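DNA topoisomerase 2-associated protein PAT1 (Saccharomyces cerevisiae, PDB 5LMG) promotes mRNA decapping and represses translation, its C-terminal domain directly binding the decapping enzyme Dcp2 and the 5'-3' exonuclease Xrn1. Local coordinates at residues D117-L125 against F171-E180; L100-P110 against K156-I167. The protein carries 2 engineered substitutions. One frame throughout, in Å; residues are numbered along the deposited sequence.

Interaction 1. Residues D117-L125 against F171-E180; sequences DKQQKLKIL and FLSNNSNFIE. With MG (magnesium ion), chain N.
Glu-180 OE1 is approached by two nitrogens: Lys-118 NZ forms a salt bridge to it across the contact at 3.5 Å, and Asn-177 N donates a weak bond of 3.4 Å from its own segment. The second of these is half of a capping box, for Glu-180 N returns to Asn-177 OD1 at 3.2 Å, the donor tilted out of the amide carbonyl plane. The box starts helix 178-191, so this is helix packing in the mainly helical Pat1 C-terminal domain, with the opening turns of helix 118-130 set against the corner where helix 151-174 gives way to helix 178-191. The weak capping bond is likely to restrain the carboxylate of Glu-180, which meets a lysine chain that runs extended from a CG anti to the backbone N (chi1 -171°). That course carries Lys-118 across the corner, where its CE lies 3.3 Å from Asn-175 O.

The apolar half centres on Phe-171, a knob in the hole formed by Lys-118, Lys-121, Leu-122 and Leu-125. Its ring reaches the hole because CG stands opposite the backbone N (chi1 171°). Lys-121 CB makes an off-centre CH-pi contact, 4.1 Å from the ring centroid and 29° from the normal. Leu-125 CD1 comes to 3.7 Å from Phe-171 CD2, while the side chains of Leu-122 and Phe-171 cross at about a right angle. Leu-172 CD2 touches the same Leu-125 methyl, and Leu-184 packs on both leucines.

A second capping box, between Asp-117 and Gln-120, opens helix 118-130, and its aspartate also holds a magnesium ion. The two carboxylate oxygens divide the work: Asp-117 OD2 binds the metal at 2.2 Å, whereas OD1 accepts both from Gln-120 N and, at 2.9 Å, from water 1, itself a ligand of the magnesium.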
loop_
_atom_site.group_PDB
_atom_site.type_symbol
_atom_site.label_atom_id
_atom_site.label_comp_id
_atom_site.label_asym_id
_atom_site.label_seq_id
_atom_site.Cartn_x
_atom_site.Cartn_y
_atom_site.Cartn_z
ATOM N N ASP A 117 -8.165 5.670 -23.121
ATOM C CA ASP A 117 -7.638 7.032 -23.091
ATOM C C ASP A 117 -7.556 7.507 -21.629
ATOM O O ASP A 117 -7.926 6.743 -20.725
ATOM C CB ASP A 117 -8.417 7.999 -24.017
ATOM C CG ASP A 117 -9.864 8.313 -23.657
ATOM O OD1 ASP A 117 -10.267 8.047 -22.508
ATOM O OD2 ASP A 117 -10.578 8.851 -24.516
ATOM N N LYS A 118 -7.055 8.740 -21.398
ATOM C CA LYS A 118 -6.846 9.317 -20.071
ATOM C C LYS A 118 -8.112 9.341 -19.188
ATOM O O LYS A 118 -8.061 8.851 -18.053
ATOM C CB LYS A 118 -6.207 10.716 -20.186
ATOM C CG LYS A 118 -5.754 11.323 -18.856
ATOM C CD LYS A 118 -5.324 12.773 -19.040
ATOM C CE LYS A 118 -5.536 13.591 -17.789
ATOM N NZ LYS A 118 -4.935 14.948 -17.898
ATOM N N GLN A 119 -9.230 9.893 -19.703
ATOM C CA GLN A 119 -10.488 10.011 -18.950
ATOM C C GLN A 119 -11.103 8.650 -18.585
ATOM O O GLN A 119 -11.709 8.530 -17.514
ATOM C CB GLN A 119 -11.509 10.918 -19.655
ATOM C CG GLN A 119 -11.135 12.423 -19.677
ATOM C CD GLN A 119 -10.808 13.020 -18.316
ATOM O OE1 GLN A 119 -9.686 13.471 -18.063
ATOM N NE2 GLN A 119 -11.770 13.023 -17.405
ATOM N N GLN A 120 -10.938 7.637 -19.460
ATOM C CA GLN A 120 -11.419 6.271 -19.211
ATOM C C GLN A 120 -10.621 5.641 -18.055
ATOM O O GLN A 120 -11.223 5.094 -17.126
ATOM C CB GLN A 120 -11.315 5.406 -20.479
ATOM C CG GLN A 120 -12.418 5.680 -21.499
ATOM C CD GLN A 120 -12.194 4.925 -22.785
ATOM O OE1 GLN A 120 -11.068 4.789 -23.272
ATOM N NE2 GLN A 120 -13.265 4.412 -23.366
ATOM N N LYS A 121 -9.274 5.781 -18.096
ATOM C CA LYS A 121 -8.339 5.309 -17.075
ATOM C C LYS A 121 -8.623 6.019 -15.727
ATOM O O LYS A 121 -8.574 5.381 -14.678
ATOM C CB LYS A 121 -6.888 5.570 -17.509
ATOM C CG LYS A 121 -6.392 4.725 -18.673
ATOM C CD LYS A 121 -5.020 5.211 -19.127
ATOM C CE LYS A 121 -4.455 4.376 -20.243
ATOM N NZ LYS A 121 -3.105 4.852 -20.639
ATOM N N LEU A 122 -8.909 7.341 -15.771
ATOM C CA LEU A 122 -9.228 8.142 -14.587
ATOM C C LEU A 122 -10.551 7.670 -13.969
ATOM O O LEU A 122 -10.627 7.539 -12.749
ATOM C CB LEU A 122 -9.252 9.646 -14.942
ATOM C CG LEU A 122 -9.086 10.709 -13.830
ATOM C CD1 LEU A 122 -10.396 11.332 -13.462
ATOM C CD2 LEU A 122 -8.305 10.219 -12.615
ATOM N N LYS A 123 -11.555 7.330 -14.813
ATOM C CA LYS A 123 -12.856 6.797 -14.369
ATOM C C LYS A 123 -12.711 5.456 -13.622
ATOM O O LYS A 123 -13.441 5.211 -12.657
ATOM C CB LYS A 123 -13.821 6.640 -15.547
ATOM C CG LYS A 123 -14.579 7.914 -15.890
ATOM C CD LYS A 123 -15.516 7.684 -17.075
ATOM C CE LYS A 123 -16.272 8.927 -17.479
ATOM N NZ LYS A 123 -17.338 9.275 -16.501
ATOM N N ILE A 124 -11.760 4.614 -14.055
ATOM C CA ILE A 124 -11.448 3.328 -13.415
ATOM C C ILE A 124 -10.878 3.581 -12.008
ATOM O O ILE A 124 -11.374 2.992 -11.048
ATOM C CB ILE A 124 -10.538 2.431 -14.297
ATOM C CG1 ILE A 124 -11.363 1.847 -15.488
ATOM C CG2 ILE A 124 -9.852 1.318 -13.462
ATOM C CD1 ILE A 124 -10.619 1.030 -16.516
ATOM N N LEU A 125 -9.874 4.482 -11.897
ATOM C CA LEU A 125 -9.238 4.864 -10.631
ATOM C C LEU A 125 -10.284 5.460 -9.669
ATOM O O LEU A 125 -10.319 5.072 -8.498
ATOM C CB LEU A 125 -8.094 5.874 -10.856
ATOM C CG LEU A 125 -6.788 5.511 -11.612
ATOM C CD1 LEU A 125 -5.574 5.888 -10.793
ATOM C CD2 LEU A 125 -6.723 4.065 -12.108
ATOM N N PHE A 171 0.281 5.437 -14.248
ATOM C CA PHE A 171 -0.720 6.386 -14.714
ATOM C C PHE A 171 -0.655 7.750 -13.987
ATOM O O PHE A 171 -0.740 8.780 -14.651
ATOM C CB PHE A 171 -2.142 5.787 -14.651
ATOM C CG PHE A 171 -3.250 6.785 -14.923
ATOM C CD1 PHE A 171 -3.517 7.218 -16.216
ATOM C CD2 PHE A 171 -4.013 7.300 -13.883
ATOM C CE1 PHE A 171 -4.531 8.154 -16.463
ATOM C CE2 PHE A 171 -5.024 8.239 -14.130
ATOM C CZ PHE A 171 -5.276 8.657 -15.419
ATOM N N LEU A 172 -0.531 7.758 -12.643
ATOM C CA LEU A 172 -0.477 8.999 -11.861
ATOM C C LEU A 172 0.832 9.776 -12.058
ATOM O O LEU A 172 0.841 11.007 -12.000
ATOM C CB LEU A 172 -0.743 8.743 -10.361
ATOM C CG LEU A 172 -2.159 8.280 -9.978
ATOM C CD1 LEU A 172 -2.248 7.987 -8.510
ATOM C CD2 LEU A 172 -3.215 9.314 -10.352
ATOM N N SER A 173 1.931 9.045 -12.304
ATOM C CA SER A 173 3.267 9.584 -12.527
ATOM C C SER A 173 3.353 10.320 -13.863
ATOM O O SER A 173 4.169 11.229 -13.989
ATOM C CB SER A 173 4.291 8.452 -12.508
ATOM O OG SER A 173 5.594 8.888 -12.858
ATOM N N ASN A 174 2.520 9.916 -14.847
ATOM C CA ASN A 174 2.506 10.427 -16.213
ATOM C C ASN A 174 1.291 11.276 -16.623
ATOM O O ASN A 174 1.483 12.351 -17.183
ATOM C CB ASN A 174 2.649 9.254 -17.198
ATOM C CG ASN A 174 4.004 8.594 -17.190
ATOM O OD1 ASN A 174 5.016 9.196 -17.567
ATOM N ND2 ASN A 174 4.045 7.324 -16.806
ATOM N N ASN A 175 0.057 10.767 -16.412
ATOM C CA ASN A 175 -1.189 11.386 -16.887
ATOM C C ASN A 175 -2.125 11.991 -15.807
ATOM O O ASN A 175 -3.351 11.903 -15.952
ATOM C CB ASN A 175 -1.977 10.371 -17.739
ATOM C CG ASN A 175 -1.257 9.870 -18.966
ATOM O OD1 ASN A 175 -1.368 10.442 -20.055
ATOM N ND2 ASN A 175 -0.540 8.759 -18.824
ATOM N N SER A 176 -1.577 12.654 -14.774
ATOM C CA SER A 176 -2.455 13.275 -13.779
ATOM C C SER A 176 -1.970 14.634 -13.291
ATOM O O SER A 176 -0.789 14.803 -12.969
ATOM C CB SER A 176 -2.723 12.340 -12.606
ATOM O OG SER A 176 -1.586 12.213 -11.770
ATOM N N ASN A 177 -2.902 15.595 -13.239
ATOM C CA ASN A 177 -2.689 16.966 -12.770
ATOM C C ASN A 177 -3.181 17.116 -11.319
ATOM O O ASN A 177 -3.762 16.173 -10.770
ATOM C CB ASN A 177 -3.378 17.973 -13.706
ATOM C CG ASN A 177 -4.835 17.702 -13.995
ATOM O OD1 ASN A 177 -5.697 17.697 -13.108
ATOM N ND2 ASN A 177 -5.147 17.526 -15.266
ATOM N N PHE A 178 -2.940 18.297 -10.704
ATOM C CA PHE A 178 -3.317 18.618 -9.324
ATOM C C PHE A 178 -4.794 18.321 -9.014
ATOM O O PHE A 178 -5.068 17.538 -8.106
ATOM C CB PHE A 178 -2.946 20.078 -8.987
ATOM C CG PHE A 178 -3.193 20.497 -7.554
ATOM C CD1 PHE A 178 -2.319 20.117 -6.540
ATOM C CD2 PHE A 178 -4.277 21.305 -7.225
ATOM C CE1 PHE A 178 -2.541 20.514 -5.216
ATOM C CE2 PHE A 178 -4.495 21.705 -5.901
ATOM C CZ PHE A 178 -3.627 21.304 -4.905
ATOM N N ILE A 179 -5.728 18.912 -9.790
ATOM C CA ILE A 179 -7.181 18.739 -9.637
ATOM C C ILE A 179 -7.582 17.248 -9.569
ATOM O O ILE A 179 -8.358 16.865 -8.690
ATOM C CB ILE A 179 -7.958 19.523 -10.745
ATOM C CG1 ILE A 179 -7.805 21.060 -10.559
ATOM C CG2 ILE A 179 -9.447 19.115 -10.809
ATOM C CD1 ILE A 179 -8.022 21.916 -11.847
ATOM N N GLU A 180 -7.040 16.427 -10.489
ATOM C CA GLU A 180 -7.339 15.002 -10.601
ATOM C C GLU A 180 -6.863 14.177 -9.390
ATOM O O GLU A 180 -7.659 13.394 -8.869
ATOM C CB GLU A 180 -6.814 14.436 -11.931
ATOM C CG GLU A 180 -7.641 14.883 -13.134
ATOM C CD GLU A 180 -6.998 14.746 -14.502
ATOM O OE1 GLU A 180 -5.781 14.455 -14.571
ATOM O OE2 GLU A 180 -7.706 14.972 -15.512
HETATM MG MG MG N . -12.567 9.688 -24.512
HETATM O O HOH W 1 -12.866 9.237 -22.441
HETATM O O HOH W 2 -13.536 7.672 -25.092
#

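Interaction 2. Residues L100-P110 against K156-I167; sequences LSFDKGIKIMP and KVDLFQMIILKI
Polar contacts gather at one end, where Lys-156 NZ donates to Ser-101 O at 2.8 Å and makes a longer, weak salt bridge to Asp-103 OD1 at 3.4 Å. Water 3 joins the same two charges, accepting from Lys-156 NZ at 2.8 Å and donating to Asp-103 OD2 at 2.7 Å. Bends at chi3 (72°) and chi4 turn the ammonium group back onto the start of helix 103-114. Replacing Lys-156 by alanine is likely to leave Ser-101 O without this donor and Asp-103 without the cation that faces it here.

Helices 103-114 and 151-174 run side by side in the helical array of this domain, whose family is grouped with TPR-like proteins; the short segments approach to 8.9 Å between axes, at 30° between their directions.

Apolar packing fills the rest. Ile-106 is a knob among Leu-159, Phe-160, Ile-163 and Ile-164: its CG2 sits 3.9 Å from Ile-164 CD1, and its CD1 meets the Phe-160 ring at the edge, as does Leu-100 CD2. One face of that ring is covered by Ile-164 CG1. Near the kink in helix 103-114, Ile-167 CD1 lies 3.8 Å from Pro-110 CG and also touches Met-109 CB.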
loop_
_atom_site.group_PDB
_atom_site.type_symbol
_atom_site.label_atom_id
_atom_site.label_comp_id
_atom_site.label_asym_id
_atom_site.label_seq_id
_atom_site.Cartn_x
_atom_site.Cartn_y
_atom_site.Cartn_z
ATOM N N LEU A 100 -12.718 -7.692 -10.165
ATOM C CA LEU A 100 -11.432 -7.567 -9.488
ATOM C C LEU A 100 -11.262 -8.584 -8.336
ATOM O O LEU A 100 -10.169 -8.693 -7.793
ATOM C CB LEU A 100 -11.236 -6.118 -9.001
ATOM C CG LEU A 100 -10.390 -5.174 -9.872
ATOM C CD1 LEU A 100 -11.002 -4.961 -11.233
ATOM C CD2 LEU A 100 -10.253 -3.813 -9.211
ATOM N N SER A 101 -12.339 -9.321 -7.970
ATOM C CA SER A 101 -12.313 -10.399 -6.964
ATOM C C SER A 101 -11.679 -11.652 -7.561
ATOM O O SER A 101 -11.309 -12.543 -6.809
ATOM C CB SER A 101 -13.724 -10.771 -6.515
ATOM O OG SER A 101 -14.321 -9.769 -5.714
ATOM N N PHE A 102 -11.602 -11.746 -8.905
ATOM C CA PHE A 102 -11.060 -12.908 -9.614
ATOM C C PHE A 102 -9.693 -12.614 -10.225
ATOM O O PHE A 102 -9.488 -11.516 -10.756
ATOM C CB PHE A 102 -12.044 -13.375 -10.698
ATOM C CG PHE A 102 -13.382 -13.827 -10.156
ATOM C CD1 PHE A 102 -13.572 -15.134 -9.722
ATOM C CD2 PHE A 102 -14.450 -12.936 -10.060
ATOM C CE1 PHE A 102 -14.803 -15.545 -9.201
ATOM C CE2 PHE A 102 -15.680 -13.346 -9.532
ATOM C CZ PHE A 102 -15.848 -14.648 -9.110
ATOM N N ASP A 103 -8.761 -13.592 -10.157
ATOM C CA ASP A 103 -7.402 -13.454 -10.721
ATOM C C ASP A 103 -7.429 -13.103 -12.200
ATOM O O ASP A 103 -6.628 -12.277 -12.642
ATOM C CB ASP A 103 -6.563 -14.718 -10.512
ATOM C CG ASP A 103 -6.483 -15.154 -9.075
ATOM O OD1 ASP A 103 -6.019 -14.346 -8.232
ATOM O OD2 ASP A 103 -6.904 -16.288 -8.785
ATOM N N LYS A 104 -8.363 -13.729 -12.956
ATOM C CA LYS A 104 -8.573 -13.476 -14.383
ATOM C C LYS A 104 -8.905 -11.987 -14.653
ATOM O O LYS A 104 -8.321 -11.395 -15.558
ATOM C CB LYS A 104 -9.632 -14.428 -14.955
ATOM C CG LYS A 104 -9.256 -14.935 -16.329
ATOM C CD LYS A 104 -10.283 -15.891 -16.897
ATOM C CE LYS A 104 -10.092 -16.049 -18.382
ATOM N NZ LYS A 104 -11.006 -17.077 -18.941
ATOM N N GLY A 105 -9.766 -11.391 -13.822
ATOM C CA GLY A 105 -10.103 -9.967 -13.893
ATOM C C GLY A 105 -8.878 -9.093 -13.663
ATOM O O GLY A 105 -8.583 -8.210 -14.468
ATOM N N ILE A 106 -8.094 -9.406 -12.617
ATOM C CA ILE A 106 -6.851 -8.701 -12.266
ATOM C C ILE A 106 -5.790 -8.793 -13.390
ATOM O O ILE A 106 -5.226 -7.769 -13.788
ATOM C CB ILE A 106 -6.294 -9.195 -10.881
ATOM C CG1 ILE A 106 -7.275 -8.859 -9.725
ATOM C CG2 ILE A 106 -4.868 -8.624 -10.588
ATOM C CD1 ILE A 106 -7.023 -9.652 -8.432
ATOM N N LYS A 107 -5.547 -10.012 -13.911
ATOM C CA LYS A 107 -4.506 -10.264 -14.908
ATOM C C LYS A 107 -4.717 -9.550 -16.271
ATOM O O LYS A 107 -3.723 -9.214 -16.904
ATOM C CB LYS A 107 -4.264 -11.765 -15.082
ATOM C CG LYS A 107 -3.353 -12.307 -13.971
ATOM C CD LYS A 107 -3.727 -13.714 -13.541
ATOM C CE LYS A 107 -2.708 -14.721 -14.000
ATOM N NZ LYS A 107 -3.118 -16.115 -13.681
ATOM N N ILE A 108 -5.968 -9.253 -16.674
ATOM C CA ILE A 108 -6.258 -8.565 -17.948
ATOM C C ILE A 108 -6.107 -7.018 -17.856
ATOM O O ILE A 108 -6.056 -6.354 -18.896
ATOM C CB ILE A 108 -7.649 -8.994 -18.513
ATOM C CG1 ILE A 108 -7.841 -8.626 -20.010
ATOM C CG2 ILE A 108 -8.817 -8.491 -17.672
ATOM C CD1 ILE A 108 -7.595 -9.725 -20.945
ATOM N N MET A 109 -6.037 -6.456 -16.623
ATOM C CA MET A 109 -5.962 -5.013 -16.364
ATOM C C MET A 109 -4.841 -4.267 -17.127
ATOM O O MET A 109 -5.180 -3.246 -17.724
ATOM C CB MET A 109 -5.895 -4.713 -14.864
ATOM C CG MET A 109 -6.717 -3.502 -14.459
ATOM S SD MET A 109 -8.416 -3.478 -15.093
ATOM C CE MET A 109 -9.086 -4.853 -14.291
ATOM N N PRO A 110 -3.552 -4.720 -17.195
ATOM C CA PRO A 110 -2.560 -3.955 -17.985
ATOM C C PRO A 110 -2.900 -3.883 -19.479
ATOM O O PRO A 110 -2.701 -2.836 -20.100
ATOM C CB PRO A 110 -1.228 -4.675 -17.717
ATOM C CG PRO A 110 -1.469 -5.540 -16.525
ATOM C CD PRO A 110 -2.923 -5.900 -16.557
ATOM N N LYS A 156 -3.456 -14.086 -3.796
ATOM C CA LYS A 156 -4.357 -13.136 -4.460
ATOM C C LYS A 156 -3.972 -11.684 -4.135
ATOM O O LYS A 156 -3.966 -10.836 -5.038
ATOM C CB LYS A 156 -5.813 -13.399 -4.082
ATOM C CG LYS A 156 -6.409 -14.619 -4.777
ATOM C CD LYS A 156 -7.876 -14.865 -4.408
ATOM C CE LYS A 156 -8.848 -13.857 -4.998
ATOM N NZ LYS A 156 -8.906 -13.931 -6.484
ATOM N N VAL A 157 -3.593 -11.426 -2.861
ATOM C CA VAL A 157 -3.171 -10.112 -2.361
ATOM C C VAL A 157 -1.877 -9.690 -3.074
ATOM O O VAL A 157 -1.819 -8.576 -3.592
ATOM C CB VAL A 157 -3.069 -10.069 -0.802
ATOM C CG1 VAL A 157 -2.471 -8.745 -0.308
ATOM C CG2 VAL A 157 -4.438 -10.302 -0.151
ATOM N N ASP A 158 -0.873 -10.599 -3.152
ATOM C CA ASP A 158 0.408 -10.352 -3.829
ATOM C C ASP A 158 0.201 -10.059 -5.339
ATOM O O ASP A 158 0.881 -9.181 -5.883
ATOM C CB ASP A 158 1.380 -11.536 -3.635
ATOM C CG ASP A 158 1.713 -11.906 -2.192
ATOM O OD1 ASP A 158 1.506 -11.057 -1.288
ATOM O OD2 ASP A 158 2.204 -13.032 -1.968
ATOM N N LEU A 159 -0.753 -10.775 -5.991
ATOM C CA LEU A 159 -1.097 -10.564 -7.404
ATOM C C LEU A 159 -1.672 -9.157 -7.625
ATOM O O LEU A 159 -1.193 -8.445 -8.505
ATOM C CB LEU A 159 -2.072 -11.637 -7.947
ATOM C CG LEU A 159 -2.433 -11.506 -9.446
ATOM C CD1 LEU A 159 -1.282 -11.955 -10.342
ATOM C CD2 LEU A 159 -3.710 -12.270 -9.778
ATOM N N PHE A 160 -2.708 -8.777 -6.840
ATOM C CA PHE A 160 -3.344 -7.466 -6.900
ATOM C C PHE A 160 -2.300 -6.369 -6.687
ATOM O O PHE A 160 -2.274 -5.407 -7.450
ATOM C CB PHE A 160 -4.457 -7.353 -5.850
ATOM C CG PHE A 160 -5.379 -6.178 -6.065
ATOM C CD1 PHE A 160 -5.007 -4.898 -5.665
ATOM C CD2 PHE A 160 -6.621 -6.348 -6.662
ATOM C CE1 PHE A 160 -5.866 -3.809 -5.854
ATOM C CE2 PHE A 160 -7.477 -5.258 -6.858
ATOM C CZ PHE A 160 -7.090 -3.998 -6.451
ATOM N N GLN A 161 -1.403 -6.557 -5.703
ATOM C CA GLN A 161 -0.310 -5.643 -5.379
ATOM C C GLN A 161 0.627 -5.415 -6.577
ATOM O O GLN A 161 0.882 -4.267 -6.941
ATOM C CB GLN A 161 0.461 -6.161 -4.144
ATOM C CG GLN A 161 1.764 -5.414 -3.787
ATOM C CD GLN A 161 1.550 -4.076 -3.104
ATOM O OE1 GLN A 161 0.650 -3.900 -2.273
ATOM N NE2 GLN A 161 2.409 -3.110 -3.418
ATOM N N MET A 162 1.108 -6.509 -7.192
ATOM C CA MET A 162 2.041 -6.514 -8.315
ATOM C C MET A 162 1.463 -5.875 -9.597
ATOM O O MET A 162 2.148 -5.080 -10.240
ATOM C CB MET A 162 2.522 -7.955 -8.577
ATOM C CG MET A 162 3.579 -8.070 -9.642
ATOM S SD MET A 162 3.829 -9.775 -10.188
ATOM C CE MET A 162 2.431 -9.997 -11.259
ATOM N N ILE A 163 0.223 -6.231 -9.966
ATOM C CA ILE A 163 -0.401 -5.760 -11.200
ATOM C C ILE A 163 -1.095 -4.400 -11.045
ATOM O O ILE A 163 -0.698 -3.455 -11.728
ATOM C CB ILE A 163 -1.338 -6.851 -11.793
ATOM C CG1 ILE A 163 -0.499 -8.040 -12.327
ATOM C CG2 ILE A 163 -2.279 -6.272 -12.877
ATOM C CD1 ILE A 163 -1.282 -9.288 -12.810
ATOM N N ILE A 164 -2.135 -4.314 -10.184
ATOM C CA ILE A 164 -2.962 -3.122 -10.005
ATOM C C ILE A 164 -2.178 -1.882 -9.524
ATOM O O ILE A 164 -2.320 -0.810 -10.131
ATOM C CB ILE A 164 -4.203 -3.407 -9.108
ATOM C CG1 ILE A 164 -4.979 -4.693 -9.558
ATOM C CG2 ILE A 164 -5.127 -2.190 -8.981
ATOM C CD1 ILE A 164 -5.541 -4.770 -11.044
ATOM N N LEU A 165 -1.361 -2.018 -8.468
ATOM C CA LEU A 165 -0.641 -0.861 -7.939
ATOM C C LEU A 165 0.403 -0.297 -8.905
ATOM O O LEU A 165 0.518 0.919 -8.984
ATOM C CB LEU A 165 -0.062 -1.139 -6.555
ATOM C CG LEU A 165 -0.937 -0.650 -5.377
ATOM C CD1 LEU A 165 -2.342 -1.276 -5.376
ATOM C CD2 LEU A 165 -0.259 -0.904 -4.089
ATOM N N LYS A 166 1.080 -1.156 -9.697
ATOM C CA LYS A 166 2.048 -0.762 -10.731
ATOM C C LYS A 166 1.351 0.103 -11.815
ATOM O O LYS A 166 1.930 1.080 -12.282
ATOM C CB LYS A 166 2.669 -2.024 -11.370
ATOM C CG LYS A 166 3.968 -1.801 -12.145
ATOM C CD LYS A 166 4.281 -2.984 -13.072
ATOM C CE LYS A 166 4.768 -4.227 -12.358
ATOM N NZ LYS A 166 4.520 -5.451 -13.163
ATOM N N ILE A 167 0.106 -0.255 -12.188
ATOM C CA ILE A 167 -0.728 0.468 -13.156
ATOM C C ILE A 167 -1.109 1.863 -12.600
ATOM O O ILE A 167 -0.996 2.853 -13.314
ATOM C CB ILE A 167 -1.989 -0.373 -13.528
ATOM C CG1 ILE A 167 -1.628 -1.591 -14.400
ATOM C CG2 ILE A 167 -3.078 0.478 -14.196
ATOM C CD1 ILE A 167 -2.732 -2.665 -14.450
HETATM O O HOH W 3 -9.562 -16.045 -8.229
#

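In the fold
Past its first helices, the chain runs from the N terminus into helix 103-114, carrying the 100-110 side of interaction 2, and then helix 118-130, carrying the 117-125 side of interaction 1. Both wait for helix 151-174. Its 156-167 part closes interaction 2 after 45 intervening residues; further on, 171-180 closes interaction 1 over an equal span, so the two loops overlap and cross. One long helix therefore ties together two consecutive ones: helix 103-114 packs beside its middle, and helix 118-130 meets its C-terminal end plus the start of helix 178-191. The contact centres are 18 Å apart; the contacts share helix 151-174 and adjoin in sequence, and their segments have no other touch.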